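Local coordinates for Serine/threonine-protein kinase-like protein ACR4 (Arabidopsis thaliana, PDB 7A0J) that pairs with the CLE40 peptide as a membrane receptor kinase to control formative cell division in root meristems, this chain being its extracellular beta-propeller domain, at residues S16-L21 / F281-L286; F57-L62 / P68-N73; Y91-A96 / C102-P107; L140-A145 / C151-K156; Y242-K247 / A253-F258. All blocks are in the same frame, centred on the assembly; numbering follows the deposited sequence. Where two conformers were deposited one is given.

Contact 1: S16-L21 / F281-L286; sequences SVFCGL and FTCGVL
F18 of strand 17-21 brings the rim atoms CD2 and CZ of its ring to C283 and V285 of strand 281-285, where the first and the seventh repeat of the beta-propeller come together and the ring of blades closes. The two strands belong to separate sheets. They run in nearly the same direction, 19° apart over their touching parts, and with F18 CA and C283 CA 7.5 Å from each other only side chains bridge the interval. F18 buries more surface here than any other residue of the two segments. Its CG stands anti to the backbone N (chi1 172°), which carries the ring across the gap, CD2 at 3.6 Å from C283 CB and CZ at its far end meeting V285 CG1. The sulfur of C283 is a looser neighbour, 5.2 Å from the centroid of the F18 ring and well off its normal, a Cys sulfur-aromatic contact of oblique geometry. That sulfur is already tied to C295 in a disulfide, which fixes the side chain that F18 leans on. F281 answers from the other segment: with its CG between the backbone N and the carbonyl carbon (chi1 60°), its ring reaches over to S16, just ahead of strand 17-21. Next to both phenylalanines, I9 of strand 7-10 touches F18, F281 and C283 alike, and I7 adds to the cover of F18, making the seam between the blades apolar. It is tightest at S16, whose CB sits 3.3 Å from F281 CZ, the para carbon of the ring.

Contact 2: F57-L62 / P68-N73; sequences FMCGLL and PYCWGN. With EDO (1,2-ethanediol), chain G.
M58 and W71 face each other across the beta hairpin of strands 57-62 and 68-72, the middle and last strands of the propeller blade formed by the second repeat. Their side chains run side by side, pointing the same way: M58 CG meets W71 CZ2 at 3.4 Å, and M58 CB stands over the face of the six-membered ring, 4.2 Å from its centroid, as a CH-pi contact. A chi1 of 63° at W71 folds the indole back over the neighbouring strand, where M58 O also lies over a ring face near CE3. With a serine at W71, M58 CB and CG would probably lose their aromatic partner and a gap would open over G60. Beneath the indole, the backbones of M58 and W71 form a two-bond pair, M58 N to W71 O at 2.9 Å and the return bond slightly shorter, while G60 and Y69 form a second. Between these pairs C59 and C70 oppose each other at a non-hydrogen-bonded position, and their disulfide staples the hairpin on the face opposite the indole. Farther out, F48 of the first strand of the blade meets the W71 ring with its own ring, and L101 of the next blade touches both cysteines. At the outer end L62 CD1 packs 3.8 Å from Y69 CB, and the Y69 hydroxyl reaches a 1,2-ethanediol, probably from the crystallisation liquor, with OH at 2.5 Å from its O2.

Contact 3: Y91-A96 / C102-P107; sequences YLEVSA and CGLRKP
The beta hairpin of strands 91-96 and 100-105 opens the third blade of the propeller, and Y91, E93, L104 and R105 carry its outer half. Here the chain turns a corner at L92, and L104 serves both sides of it: L92 N donates to L104 O at 2.8 Å in a nearly straight bond, whereas L104 N reaches E93 O with the donor tilted 35° from the carbonyl plane. Between these bonds the buried E93 N has no partner in the model. Farther in, S95 and C102 form a regular hydrogen-bonded pair, C102 N lying 2.9 Å from S95 O. The Y91 ring passes beside the second strand. Its edge faces the peptide that follows G103, with CD2 3.5 Å from G103 C, and a CB on G103 would collide with that same ring atom. Over one face comes R105 CD, 4.1 Å from the ring centroid in a CH-pi contact. The bend at chi2 of R105 (83°) turns its chain back toward the ring. At the corner itself L92 CD2 touches K106 CG at 3.8 Å, the two chains crossing at about a right angle. L104 and E93 lie side by side on the face that also bears S95 and C102. The tyrosine hydroxyl is hydrogen-bonded to D124 of the next strand, and both E93 carboxylate oxygens accept hydrogen bonds from the backbone N atoms of S142 and L143 in the neighbouring blade. The E93 carboxylate, held at both oxygens, thus docks this blade onto the next one, and its negative charge probably strengthens its hold on those two N-H groups.

Contact 4: L140-A145 / C151-K156; sequences LHSLSA and CALSSK
H141 crosses over L153 in the hairpin of strands 139-145 and 150-154, the two inner strands of a four-stranded propeller blade, that of the fourth repeat, whose edge is the N-terminal strand 2-3. From CB the side chain sets out with CG straddled by the main-chain N and C (chi1 65°), which swings the imidazole over toward the second strand. CG comes to 4.0 Å from L153 O. On one branch, CD2 approaches that same oxygen at 3.6 Å and lies close to S155 CA, which sits at the ring edge and in its plane. On the other branch, ND1 turns back to its own strand and shares a hydrogen bond of 2.8 Å with S142 OG, in which either atom could be the donor. CE1 then passes L153 CB, which stands over one ring face, 4.2 Å from the centroid, and NE2 at the tip remains beside S155 CA. Replacing H141 with an alanine would probably strip L153 CB of its aromatic cover and leave the S142 hydroxyl without its ring partner. The backbones of H141 and L153 form a two-bond pair, with L153 N 2.8 Å from H141 O, and S144 and C151 form another. Between them the register slips by one residue in a beta bulge at S142, whose phi and psi are both positive. Beside the bulge, A152 CB lies 3.9 Å from L143 CD1. C151 is disulfide-bonded to C162 in the next strand. The hydrogen bond between ring nitrogen and serine hydroxyl probably limits rotation of the imidazole and ties its orientation to the bulge.

Contact 5: Y242-K247 / A253-F258; sequences YACGIK and AVCWGF
Four backbone bonds hold A243 and G245 to W256 and V254 in this antiparallel hairpin. A243 N reaches W256 O at 2.9 Å and is almost straight at its hydrogen (172°), and G245 N meets V254 O at 2.8 Å. Covalently, the strands are joined between those pairs: C244 SG and C255 SG are bonded at 2.0 Å, across a non-hydrogen-bonded position whose CA atoms are only 4.0 Å apart. On the other face the indole of W256 packs over the first strand, with CZ3 close to G245 N and with A243 O and C244 N over a ring face, toward its rim. Apolar contacts join W256 CZ2 to A243 CB at 3.7 Å and, at the outer end, the extended K247 chain to V254, which it crosses at about a right angle, CE touching V254 CG1 at 3.8 Å. Steric limits show at G257, where a CB would strike Y242 CA. The Y242 hydroxyl is hydrogen-bonded to T282 OG1 of the following blade. A disulfide-linked hairpin with a tryptophan folded across it also occurs in the second repeat; here it forms the second and third strands of the sixth-repeat blade of the beta-propeller.

From the N terminus, strand 17-21, in the first blade, meets strand 281-285 of the last blade by side chains, so contact 1 closes a loop of some 260 residues and with it the propeller. Contacts 2, 3, 4 and 5 are all nested within that loop. Each closes a short hairpin loop inside one blade; they follow one another in series, and none crosses another. Blade packs on blade where the contacts touch: contacts 2 and 3 through P68 with Y91 and V94, contacts 3 and 4 through A96 with A145, contact 1 with contact 2 through C19 and M58, and with contact 5 through T282. Contacts 2 and 5 lie on opposite sides of the chain's centre, about 26 Å apart between centres.

Contact 1: S16-L21 / F281-L286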
# COMPACT_ATOMS: atom_id res chain seq x y z
N SER A 16 -7.50 -11.20 9.43
CA SER A 16 -6.90 -10.91 8.10
C SER A 16 -8.02 -10.62 7.10
O SER A 16 -8.94 -11.45 7.01
CB SER A 16 -6.05 -12.06 7.64
OG SER A 16 -6.80 -13.26 7.65
N VAL A 17 -7.93 -9.50 6.38
CA VAL A 17 -8.95 -9.11 5.36
C VAL A 17 -8.24 -8.64 4.08
O VAL A 17 -7.25 -7.90 4.18
CB VAL A 17 -9.91 -8.03 5.90
CG1 VAL A 17 -10.90 -7.57 4.84
CG2 VAL A 17 -10.65 -8.52 7.13
N PHE A 18 -8.76 -9.09 2.94
CA PHE A 18 -8.42 -8.59 1.58
C PHE A 18 -9.62 -7.79 1.07
O PHE A 18 -10.75 -8.31 1.13
CB PHE A 18 -8.07 -9.77 0.66
CG PHE A 18 -7.91 -9.42 -0.80
CD1 PHE A 18 -9.01 -9.32 -1.63
CD2 PHE A 18 -6.65 -9.21 -1.34
CE1 PHE A 18 -8.85 -9.01 -2.98
CE2 PHE A 18 -6.49 -8.90 -2.68
CZ PHE A 18 -7.59 -8.80 -3.50
N CYS A 19 -9.38 -6.56 0.61
CA CYS A 19 -10.40 -5.71 -0.06
C CYS A 19 -9.88 -5.33 -1.45
O CYS A 19 -8.67 -5.09 -1.59
CB CYS A 19 -10.72 -4.46 0.75
SG CYS A 19 -11.34 -4.83 2.42
N GLY A 20 -10.78 -5.31 -2.44
CA GLY A 20 -10.48 -4.93 -3.83
C GLY A 20 -11.61 -4.12 -4.44
O GLY A 20 -12.76 -4.27 -3.97
N LEU A 21 -11.29 -3.28 -5.42
CA LEU A 21 -12.30 -2.56 -6.25
C LEU A 21 -12.92 -3.58 -7.21
O LEU A 21 -12.16 -4.40 -7.77
CB LEU A 21 -11.63 -1.41 -7.00
CG LEU A 21 -10.88 -0.39 -6.12
CD1 LEU A 21 -10.28 0.71 -6.97
CD2 LEU A 21 -11.80 0.19 -5.06
N PHE A 281 1.39 -12.50 5.33
CA PHE A 281 0.70 -13.20 4.21
C PHE A 281 0.51 -12.25 3.02
O PHE A 281 0.38 -11.02 3.23
CB PHE A 281 -0.64 -13.77 4.67
CG PHE A 281 -1.61 -12.74 5.18
CD1 PHE A 281 -1.53 -12.27 6.48
CD2 PHE A 281 -2.60 -12.23 4.35
CE1 PHE A 281 -2.41 -11.31 6.94
CE2 PHE A 281 -3.49 -11.27 4.82
CZ PHE A 281 -3.39 -10.81 6.11
N THR A 282 0.50 -12.82 1.81
CA THR A 282 0.34 -12.12 0.52
C THR A 282 -0.88 -12.71 -0.20
O THR A 282 -1.10 -13.93 -0.08
CB THR A 282 1.61 -12.24 -0.33
OG1 THR A 282 2.66 -11.60 0.40
CG2 THR A 282 1.50 -11.61 -1.70
N CYS A 283 -1.63 -11.87 -0.91
CA CYS A 283 -2.76 -12.26 -1.79
C CYS A 283 -2.50 -11.77 -3.21
O CYS A 283 -1.98 -10.65 -3.36
CB CYS A 283 -4.08 -11.71 -1.26
SG CYS A 283 -4.46 -12.26 0.42
N GLY A 284 -2.82 -12.60 -4.21
CA GLY A 284 -2.77 -12.26 -5.64
C GLY A 284 -4.13 -12.40 -6.28
O GLY A 284 -4.93 -13.23 -5.79
N VAL A 285 -4.39 -11.62 -7.34
CA VAL A 285 -5.66 -11.66 -8.12
C VAL A 285 -5.35 -12.17 -9.54
O VAL A 285 -4.39 -11.66 -10.15
CB VAL A 285 -6.38 -10.29 -8.14
CG1 VAL A 285 -7.05 -10.01 -6.81
CG2 VAL A 285 -5.45 -9.15 -8.52
N LEU A 286 -6.12 -13.15 -10.01
CA LEU A 286 -6.02 -13.72 -11.39
C LEU A 286 -6.98 -12.96 -12.31
O LEU A 286 -6.55 -12.55 -13.40
CB LEU A 286 -6.39 -15.21 -11.35
CG LEU A 286 -5.32 -16.15 -10.79
CD1 LEU A 286 -5.31 -16.12 -9.27
CD2 LEU A 286 -5.54 -17.57 -11.29

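Contact 2: F57-L62 / P68-N73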
# COMPACT_ATOMS: atom_id res chain seq x y z
N PHE A 57 -7.82 -2.14 10.44
CA PHE A 57 -8.57 -1.16 9.61
C PHE A 57 -8.19 -1.27 8.13
O PHE A 57 -7.03 -1.60 7.81
CB PHE A 57 -8.34 0.27 10.13
CG PHE A 57 -6.92 0.76 9.98
CD1 PHE A 57 -6.00 0.58 11.00
CD2 PHE A 57 -6.52 1.41 8.83
CE1 PHE A 57 -4.70 1.04 10.86
CE2 PHE A 57 -5.22 1.87 8.69
CZ PHE A 57 -4.31 1.68 9.70
N MET A 58 -9.17 -1.02 7.27
CA MET A 58 -9.02 -0.80 5.81
C MET A 58 -9.36 0.67 5.53
O MET A 58 -10.31 1.18 6.16
CB MET A 58 -9.97 -1.72 5.03
CG MET A 58 -9.92 -1.54 3.52
SD MET A 58 -8.28 -1.78 2.81
CE MET A 58 -7.95 -3.49 3.22
N CYS A 59 -8.58 1.33 4.67
CA CYS A 59 -8.88 2.72 4.22
C CYS A 59 -8.92 2.78 2.69
O CYS A 59 -8.33 1.89 2.04
CB CYS A 59 -7.87 3.75 4.74
SG CYS A 59 -7.61 3.69 6.53
N GLY A 60 -9.62 3.78 2.17
CA GLY A 60 -9.73 4.06 0.73
C GLY A 60 -9.77 5.55 0.46
O GLY A 60 -10.16 6.30 1.38
N LEU A 61 -9.37 5.96 -0.74
CA LEU A 61 -9.56 7.35 -1.24
C LEU A 61 -10.93 7.41 -1.93
O LEU A 61 -11.10 6.73 -2.96
CB LEU A 61 -8.42 7.69 -2.21
CG LEU A 61 -8.43 9.11 -2.77
CD1 LEU A 61 -8.52 10.15 -1.66
CD2 LEU A 61 -7.21 9.36 -3.64
N LEU A 62 -11.87 8.16 -1.35
CA LEU A 62 -13.25 8.33 -1.88
C LEU A 62 -13.19 8.99 -3.26
O LEU A 62 -12.44 9.98 -3.41
CB LEU A 62 -14.08 9.17 -0.90
CG LEU A 62 -14.48 8.47 0.40
CD1 LEU A 62 -15.01 9.48 1.41
CD2 LEU A 62 -15.51 7.38 0.14
N PRO A 68 -9.68 10.57 2.56
CA PRO A 68 -9.51 9.24 3.13
C PRO A 68 -10.76 8.83 3.93
O PRO A 68 -11.37 9.68 4.54
CB PRO A 68 -8.27 9.34 4.04
CG PRO A 68 -8.05 10.83 4.25
CD PRO A 68 -8.73 11.55 3.10
N TYR A 69 -11.12 7.54 3.86
CA TYR A 69 -12.26 6.93 4.59
C TYR A 69 -11.86 5.52 5.03
O TYR A 69 -11.65 4.66 4.16
CB TYR A 69 -13.52 6.90 3.73
CG TYR A 69 -14.77 6.48 4.46
CD1 TYR A 69 -15.54 7.40 5.15
CD2 TYR A 69 -15.18 5.15 4.47
CE1 TYR A 69 -16.68 7.02 5.84
CE2 TYR A 69 -16.32 4.75 5.15
CZ TYR A 69 -17.08 5.69 5.83
OH TYR A 69 -18.21 5.32 6.49
N CYS A 70 -11.75 5.31 6.35
CA CYS A 70 -11.33 4.03 6.97
C CYS A 70 -12.53 3.35 7.63
O CYS A 70 -13.43 4.07 8.12
CB CYS A 70 -10.22 4.25 7.99
SG CYS A 70 -8.79 5.14 7.32
N TRP A 71 -12.54 2.02 7.63
CA TRP A 71 -13.54 1.19 8.36
C TRP A 71 -12.83 -0.00 9.01
O TRP A 71 -11.72 -0.37 8.55
CB TRP A 71 -14.69 0.77 7.44
CG TRP A 71 -14.32 -0.10 6.28
CD1 TRP A 71 -14.45 -1.45 6.20
CD2 TRP A 71 -13.81 0.33 5.00
NE1 TRP A 71 -14.04 -1.91 4.98
CE2 TRP A 71 -13.64 -0.84 4.22
CE3 TRP A 71 -13.47 1.56 4.44
CZ2 TRP A 71 -13.15 -0.80 2.91
CZ3 TRP A 71 -12.99 1.61 3.15
CH2 TRP A 71 -12.83 0.44 2.40
N GLY A 72 -13.45 -0.56 10.05
CA GLY A 72 -12.84 -1.54 10.97
C GLY A 72 -12.89 -1.03 12.39
O GLY A 72 -13.84 -0.28 12.73
N ASN A 73 -11.90 -1.40 13.21
CA ASN A 73 -11.84 -1.03 14.64
C ASN A 73 -10.37 -1.06 15.09
O ASN A 73 -9.81 -2.17 15.21
CB ASN A 73 -12.74 -1.93 15.49
CG ASN A 73 -13.05 -1.36 16.86
OD1 ASN A 73 -12.38 -0.43 17.31
ND2 ASN A 73 -14.06 -1.90 17.52
C1 EDO G . -21.17 3.05 6.00
O1 EDO G . -21.07 4.28 5.31
C2 EDO G . -19.94 2.23 5.91
O2 EDO G . -18.80 2.84 6.47

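Contact 3: Y91-A96 / C102-P107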
# COMPACT_ATOMS: atom_id res chain seq x y z
N TYR A 91 -7.41 14.86 -1.60
CA TYR A 91 -6.16 14.05 -1.53
C TYR A 91 -6.00 13.27 -2.84
O TYR A 91 -7.02 12.88 -3.44
CB TYR A 91 -6.19 13.15 -0.30
CG TYR A 91 -6.11 13.91 1.00
CD1 TYR A 91 -7.24 14.48 1.57
CD2 TYR A 91 -4.90 14.09 1.65
CE1 TYR A 91 -7.17 15.20 2.75
CE2 TYR A 91 -4.81 14.80 2.83
CZ TYR A 91 -5.95 15.36 3.39
OH TYR A 91 -5.87 16.06 4.56
N LEU A 92 -4.75 13.07 -3.27
CA LEU A 92 -4.38 12.34 -4.51
C LEU A 92 -4.13 10.87 -4.19
O LEU A 92 -4.47 10.02 -5.04
CB LEU A 92 -3.13 12.99 -5.12
CG LEU A 92 -3.27 14.46 -5.51
CD1 LEU A 92 -1.93 15.03 -5.96
CD2 LEU A 92 -4.32 14.64 -6.59
N GLU A 93 -3.54 10.58 -3.03
CA GLU A 93 -3.14 9.22 -2.59
C GLU A 93 -3.34 9.07 -1.08
O GLU A 93 -3.35 10.10 -0.37
CB GLU A 93 -1.68 8.94 -2.92
CG GLU A 93 -1.35 9.05 -4.40
CD GLU A 93 0.08 8.69 -4.75
OE1 GLU A 93 0.69 7.88 -4.01
OE2 GLU A 93 0.59 9.21 -5.75
N VAL A 94 -3.49 7.83 -0.62
CA VAL A 94 -3.47 7.43 0.82
C VAL A 94 -2.58 6.18 0.94
O VAL A 94 -2.64 5.33 0.04
CB VAL A 94 -4.89 7.18 1.37
CG1 VAL A 94 -5.69 8.47 1.45
CG2 VAL A 94 -5.65 6.13 0.57
N SER A 95 -1.78 6.11 2.00
CA SER A 95 -0.94 4.94 2.35
C SER A 95 -1.09 4.65 3.85
O SER A 95 -0.88 5.59 4.65
CB SER A 95 0.50 5.15 1.97
OG SER A 95 1.04 6.28 2.63
N ALA A 96 -1.45 3.42 4.20
CA ALA A 96 -1.69 2.96 5.59
C ALA A 96 -0.53 2.06 6.04
O ALA A 96 -0.24 1.07 5.34
CB ALA A 96 -3.01 2.22 5.66
N CYS A 102 -1.31 8.11 6.00
CA CYS A 102 -0.81 9.36 5.37
C CYS A 102 -1.59 9.63 4.09
O CYS A 102 -1.86 8.67 3.35
CB CYS A 102 0.68 9.29 5.07
SG CYS A 102 1.72 9.29 6.55
N GLY A 103 -1.95 10.90 3.85
CA GLY A 103 -2.64 11.37 2.63
C GLY A 103 -1.83 12.43 1.91
O GLY A 103 -1.40 13.39 2.57
N LEU A 104 -1.63 12.26 0.60
CA LEU A 104 -0.98 13.27 -0.27
C LEU A 104 -2.02 14.35 -0.60
O LEU A 104 -2.90 14.09 -1.45
CB LEU A 104 -0.45 12.59 -1.54
CG LEU A 104 0.41 13.46 -2.45
CD1 LEU A 104 1.63 14.00 -1.71
CD2 LEU A 104 0.84 12.69 -3.69
N ARG A 105 -1.94 15.50 0.08
CA ARG A 105 -2.92 16.62 -0.00
C ARG A 105 -2.85 17.25 -1.40
O ARG A 105 -1.74 17.64 -1.81
CB ARG A 105 -2.62 17.65 1.10
CG ARG A 105 -3.55 18.85 1.12
CD ARG A 105 -4.85 18.59 1.87
NE ARG A 105 -5.49 19.84 2.27
CZ ARG A 105 -6.21 20.62 1.47
NH1 ARG A 105 -6.74 21.73 1.96
NH2 ARG A 105 -6.40 20.31 0.20
N LYS A 106 -3.99 17.34 -2.09
CA LYS A 106 -4.12 17.97 -3.43
C LYS A 106 -4.03 19.49 -3.27
O LYS A 106 -4.79 20.07 -2.49
CB LYS A 106 -5.45 17.56 -4.07
CG LYS A 106 -5.67 18.05 -5.50
CD LYS A 106 -6.98 17.59 -6.09
CE LYS A 106 -7.16 18.04 -7.53
NZ LYS A 106 -8.42 17.51 -8.11
N PRO A 107 -3.12 20.18 -3.98
CA PRO A 107 -3.00 21.64 -3.88
C PRO A 107 -4.05 22.37 -4.72
O PRO A 107 -4.52 21.78 -5.68
CB PRO A 107 -1.58 21.90 -4.40
CG PRO A 107 -1.36 20.81 -5.43
CD PRO A 107 -2.14 19.61 -4.92

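Contact 4: L140-A145 / C151-K156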
# COMPACT_ATOMS: atom_id res chain seq x y z
N LEU A 140 5.96 15.25 -4.62
CA LEU A 140 6.00 13.80 -4.27
C LEU A 140 4.78 13.09 -4.87
O LEU A 140 3.73 13.74 -5.03
CB LEU A 140 6.01 13.65 -2.75
CG LEU A 140 7.19 14.29 -2.02
CD1 LEU A 140 6.98 14.24 -0.51
CD2 LEU A 140 8.51 13.63 -2.39
N HIS A 141 4.93 11.80 -5.17
CA HIS A 141 3.84 10.86 -5.52
C HIS A 141 4.22 9.45 -5.05
O HIS A 141 5.31 9.30 -4.46
CB HIS A 141 3.54 10.92 -7.03
CG HIS A 141 4.66 10.45 -7.89
ND1 HIS A 141 4.72 9.17 -8.39
CD2 HIS A 141 5.75 11.09 -8.36
CE1 HIS A 141 5.81 9.03 -9.12
NE2 HIS A 141 6.46 10.20 -9.11
N SER A 142 3.36 8.46 -5.31
CA SER A 142 3.57 7.02 -5.00
C SER A 142 3.89 6.85 -3.50
O SER A 142 4.92 6.23 -3.19
CB SER A 142 4.65 6.44 -5.87
OG SER A 142 4.34 6.62 -7.25
N LEU A 143 3.03 7.38 -2.63
CA LEU A 143 3.10 7.17 -1.15
C LEU A 143 3.12 5.66 -0.87
O LEU A 143 2.37 4.92 -1.54
CB LEU A 143 1.90 7.84 -0.47
CG LEU A 143 2.17 9.21 0.15
CD1 LEU A 143 2.71 10.20 -0.87
CD2 LEU A 143 0.91 9.75 0.81
N SER A 144 3.94 5.23 0.09
CA SER A 144 4.04 3.83 0.57
C SER A 144 4.43 3.82 2.05
O SER A 144 5.42 4.49 2.40
CB SER A 144 5.02 3.04 -0.27
OG SER A 144 4.68 1.66 -0.27
N ALA A 145 3.66 3.10 2.87
CA ALA A 145 3.73 3.13 4.35
C ALA A 145 4.47 1.89 4.87
O ALA A 145 4.14 0.77 4.43
CB ALA A 145 2.34 3.22 4.92
N CYS A 151 7.12 6.52 2.94
CA CYS A 151 8.00 6.90 1.81
C CYS A 151 7.17 7.46 0.65
O CYS A 151 5.93 7.35 0.71
CB CYS A 151 8.83 5.72 1.31
SG CYS A 151 9.96 5.06 2.57
N ALA A 152 7.84 8.04 -0.34
CA ALA A 152 7.26 8.61 -1.58
C ALA A 152 8.38 8.83 -2.60
O ALA A 152 9.55 8.90 -2.19
CB ALA A 152 6.53 9.89 -1.27
N LEU A 153 8.01 8.93 -3.88
CA LEU A 153 8.95 9.21 -5.00
C LEU A 153 8.87 10.70 -5.35
O LEU A 153 7.75 11.23 -5.42
CB LEU A 153 8.59 8.34 -6.20
CG LEU A 153 8.85 6.84 -6.04
CD1 LEU A 153 8.38 6.08 -7.27
CD2 LEU A 153 10.32 6.58 -5.76
N SER A 154 10.03 11.33 -5.55
CA SER A 154 10.17 12.71 -6.08
C SER A 154 9.67 12.74 -7.53
O SER A 154 10.16 11.93 -8.33
CB SER A 154 11.59 13.19 -5.97
OG SER A 154 11.76 14.46 -6.59
N SER A 155 8.72 13.63 -7.83
CA SER A 155 8.12 13.81 -9.18
C SER A 155 9.17 14.34 -10.16
O SER A 155 9.06 14.03 -11.36
CB SER A 155 6.92 14.73 -9.11
OG SER A 155 6.40 14.99 -10.41
N LYS A 156 10.16 15.09 -9.65
CA LYS A 156 11.20 15.78 -10.46
C LYS A 156 12.26 14.79 -10.95
O LYS A 156 12.51 14.76 -12.17
CB LYS A 156 11.85 16.90 -9.64

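Contact 5: Y242-K247 / A253-F258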
# COMPACT_ATOMS: atom_id res chain seq x y z
N TYR A 242 9.45 -9.56 4.74
CA TYR A 242 9.57 -10.16 3.38
C TYR A 242 9.02 -9.19 2.33
O TYR A 242 8.33 -8.22 2.69
CB TYR A 242 8.84 -11.50 3.32
CG TYR A 242 7.34 -11.38 3.25
CD1 TYR A 242 6.56 -11.42 4.40
CD2 TYR A 242 6.69 -11.18 2.04
CE1 TYR A 242 5.18 -11.30 4.34
CE2 TYR A 242 5.31 -11.05 1.97
CZ TYR A 242 4.56 -11.10 3.12
OH TYR A 242 3.20 -10.97 3.06
N ALA A 243 9.31 -9.47 1.06
CA ALA A 243 8.71 -8.81 -0.12
C ALA A 243 8.29 -9.88 -1.13
O ALA A 243 8.85 -11.00 -1.08
CB ALA A 243 9.69 -7.83 -0.73
N CYS A 244 7.33 -9.56 -2.00
CA CYS A 244 6.89 -10.40 -3.14
C CYS A 244 6.76 -9.51 -4.38
O CYS A 244 6.53 -8.30 -4.22
CB CYS A 244 5.56 -11.10 -2.87
SG CYS A 244 5.60 -12.20 -1.43
N GLY A 245 6.90 -10.10 -5.57
CA GLY A 245 6.78 -9.39 -6.85
C GLY A 245 6.20 -10.29 -7.93
O GLY A 245 6.20 -11.52 -7.75
N ILE A 246 5.71 -9.67 -9.01
CA ILE A 246 5.25 -10.36 -10.25
C ILE A 246 6.33 -10.17 -11.31
O ILE A 246 6.64 -9.01 -11.62
CB ILE A 246 3.88 -9.81 -10.69
CG1 ILE A 246 2.81 -10.05 -9.62
CG2 ILE A 246 3.47 -10.38 -12.04
CD1 ILE A 246 1.47 -9.39 -9.91
N LYS A 247 6.90 -11.27 -11.83
CA LYS A 247 7.90 -11.27 -12.93
C LYS A 247 7.20 -10.84 -14.22
O LYS A 247 6.08 -11.33 -14.47
CB LYS A 247 8.53 -12.66 -13.09
CG LYS A 247 9.35 -13.15 -11.90
CD LYS A 247 9.97 -14.51 -12.14
CE LYS A 247 10.77 -15.02 -10.96
NZ LYS A 247 11.45 -16.30 -11.28
N ALA A 253 4.39 -15.14 -9.44
CA ALA A 253 4.72 -14.58 -8.11
C ALA A 253 6.06 -15.15 -7.64
O ALA A 253 6.27 -16.37 -7.80
CB ALA A 253 3.62 -14.87 -7.13
N VAL A 254 6.92 -14.30 -7.07
CA VAL A 254 8.18 -14.70 -6.38
C VAL A 254 8.29 -13.86 -5.10
O VAL A 254 8.02 -12.65 -5.18
CB VAL A 254 9.41 -14.53 -7.30
CG1 VAL A 254 9.53 -13.13 -7.87
CG2 VAL A 254 10.70 -14.92 -6.59
N CYS A 255 8.64 -14.50 -3.98
CA CYS A 255 8.80 -13.86 -2.65
C CYS A 255 10.21 -14.14 -2.11
O CYS A 255 10.80 -15.16 -2.49
CB CYS A 255 7.75 -14.36 -1.67
SG CYS A 255 6.05 -14.04 -2.21
N TRP A 256 10.71 -13.24 -1.26
CA TRP A 256 12.06 -13.30 -0.64
C TRP A 256 12.07 -12.50 0.66
O TRP A 256 11.20 -11.62 0.81
CB TRP A 256 13.11 -12.79 -1.64
CG TRP A 256 12.97 -11.33 -1.97
CD1 TRP A 256 13.60 -10.29 -1.36
CD2 TRP A 256 12.12 -10.75 -2.97
NE1 TRP A 256 13.21 -9.10 -1.92
CE2 TRP A 256 12.30 -9.35 -2.91
CE3 TRP A 256 11.22 -11.27 -3.91
CZ2 TRP A 256 11.63 -8.48 -3.76
CZ3 TRP A 256 10.55 -10.40 -4.75
CH2 TRP A 256 10.75 -9.02 -4.67
N GLY A 257 13.02 -12.79 1.55
CA GLY A 257 13.23 -12.05 2.81
C GLY A 257 13.61 -12.97 3.96
O GLY A 257 14.14 -14.06 3.69
N PHE A 258 13.34 -12.53 5.20
CA PHE A 258 13.62 -13.27 6.45
C PHE A 258 12.58 -14.39 6.63
O PHE A 258 12.96 -15.51 7.03